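Local structure of adenylation domain (Streptomyces sp., 5N9X) at residues A[455-458]-A[462-465]. The protein is an adenylation domain of the AMP-binding (ANL) superfamily, with a large N-terminal part and a small C-terminal domain, and holds ATP and threonine in the model. Sequence-based numbering, arbitrary orientation.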
loop_
_atom_site.group_PDB
_atom_site.type_symbol
_atom_site.label_atom_id
_atom_site.label_comp_id
_atom_site.label_asym_id
_atom_site.label_seq_id
_atom_site.Cartn_x
_atom_site.Cartn_y
_atom_site.Cartn_z
ATOM N N VAL A 455 -10.204 -10.955 19.274
ATOM C CA VAL A 455 -11.321 -11.392 20.095
ATOM C C VAL A 455 -12.357 -12.052 19.187
ATOM O O VAL A 455 -12.795 -11.479 18.209
ATOM C CB VAL A 455 -11.945 -10.228 20.896
ATOM C CG1 VAL A 455 -13.113 -10.731 21.760
ATOM C CG2 VAL A 455 -10.883 -9.589 21.787
ATOM N N HIS A 456 -12.711 -13.289 19.483
ATOM C CA HIS A 456 -13.696 -13.979 18.654
ATOM C C HIS A 456 -15.001 -14.190 19.398
ATOM O O HIS A 456 -14.997 -14.664 20.533
ATOM C CB HIS A 456 -13.143 -15.322 18.191
ATOM C CG HIS A 456 -13.927 -15.950 17.090
ATOM N ND1 HIS A 456 -13.791 -15.568 15.771
ATOM C CD2 HIS A 456 -14.825 -16.959 17.104
ATOM C CE1 HIS A 456 -14.582 -16.310 15.022
ATOM N NE2 HIS A 456 -15.220 -17.162 15.804
ATOM N N GLU A 457 -16.117 -13.856 18.765
ATOM C CA GLU A 457 -17.406 -14.130 19.385
ATOM C C GLU A 457 -17.836 -15.563 19.082
ATOM O O GLU A 457 -18.268 -15.871 17.978
ATOM C CB GLU A 457 -18.463 -13.131 18.911
ATOM C CG GLU A 457 -19.408 -12.670 20.012
ATOM C CD GLU A 457 -20.703 -12.070 19.468
ATOM O OE1 GLU A 457 -21.719 -12.803 19.463
ATOM O OE2 GLU A 457 -20.719 -10.876 19.076
ATOM N N PHE A 458 -17.681 -16.449 20.059
ATOM C CA PHE A 458 -18.053 -17.849 19.879
ATOM C C PHE A 458 -19.572 -17.900 19.938
ATOM O O PHE A 458 -20.238 -18.606 19.177
ATOM C CB PHE A 458 -17.413 -18.732 20.957
ATOM C CG PHE A 458 -15.944 -18.979 20.746
ATOM C CD1 PHE A 458 -15.005 -18.063 21.199
ATOM C CD2 PHE A 458 -15.502 -20.125 20.089
ATOM C CE1 PHE A 458 -13.649 -18.276 20.999
ATOM C CE2 PHE A 458 -14.144 -20.347 19.889
ATOM C CZ PHE A 458 -13.218 -19.415 20.346
ATOM N N ASP A 462 -20.119 -15.803 24.946
ATOM C CA ASP A 462 -18.726 -16.230 25.031
ATOM C C ASP A 462 -17.826 -15.456 24.070
ATOM O O ASP A 462 -17.797 -15.746 22.873
ATOM C CB ASP A 462 -18.637 -17.734 24.742
ATOM C CG ASP A 462 -17.275 -18.332 25.077
ATOM O OD1 ASP A 462 -16.482 -17.689 25.807
ATOM O OD2 ASP A 462 -17.016 -19.471 24.614
ATOM N N SER A 463 -17.101 -14.468 24.586
ATOM C CA SER A 463 -16.085 -13.775 23.792
ATOM C C SER A 463 -14.680 -14.098 24.296
ATOM O O SER A 463 -14.344 -13.791 25.442
ATOM C CB SER A 463 -16.313 -12.259 23.815
ATOM O OG SER A 463 -17.151 -11.846 22.750
ATOM N N ARG A 464 -13.855 -14.709 23.445
ATOM C CA ARG A 464 -12.496 -15.074 23.861
ATOM C C ARG A 464 -11.388 -14.743 22.856
ATOM O O ARG A 464 -11.602 -14.702 21.631
ATOM C CB ARG A 464 -12.422 -16.577 24.199
ATOM C CG ARG A 464 -13.328 -17.057 25.331
ATOM C CD ARG A 464 -13.124 -18.541 25.647
ATOM N NE ARG A 464 -13.994 -19.377 24.822
ATOM C CZ ARG A 464 -13.565 -20.284 23.944
ATOM N NH1 ARG A 464 -12.263 -20.503 23.776
ATOM N NH2 ARG A 464 -14.441 -20.984 23.239
ATOM N N LEU A 465 -10.202 -14.513 23.422
ATOM C CA LEU A 465 -8.947 -14.341 22.697
ATOM C C LEU A 465 -8.539 -15.569 21.889
ATOM O O LEU A 465 -8.417 -16.672 22.428
ATOM C CB LEU A 465 -7.825 -14.010 23.670
ATOM C CG LEU A 465 -7.292 -12.583 23.672
ATOM C CD1 LEU A 465 -5.954 -12.525 24.386
ATOM C CD2 LEU A 465 -7.179 -12.095 22.251
#
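His456 and Arg464 form an antiparallel hydrogen-bonded pair where strands 450-457 and 463-470 run side by side. His456 N donates to Arg464 O at 2.8 Å, almost straight at 176°. Arg464 N returns a bond to His456 O at 3.1 Å. Val455 with Leu465 and Glu457 with Ser463 are the flanking non-hydrogen-bonded pairs. Beyond the strand end, Phe458 N still reaches Asp462 O at 2.9 Å, which closes the turn. The two strands make a beta hairpin in the small C-terminal domain. Strand 501-505 lies beside strand 463-470, parallel to it.

The main side-chain contact is a cation-pi stack. The guanidinium of Arg464 lies flat over one face of the Phe458 ring, with planes 16° apart and Arg464 CZ 3.7 Å from the ring centroid. NH2 sits over the ring centre. On the opposite face, CD2 of the steeply tilted His456 imidazole lies 4.1 Å above the ring plane. A bend in the Arg464 chain at chi3 (-89°) turns the guanidinium back toward Asp462. Arg464 NE and NH2 both donate to Asp462 OD2 on its syn side in a side-on salt bridge, NE at 3.0 Å. This and the hydrogen bond from NH1 to Ser500 OG fix the rotation of the guanidinium. His456 NE2 hydrogen-bonds Asp526 OD2, and its ND1 hydrogen-bonds Trp454 NE1. On the other face of the hairpin, Val455 CG1 packs 4.1 Å from Ser463 CB.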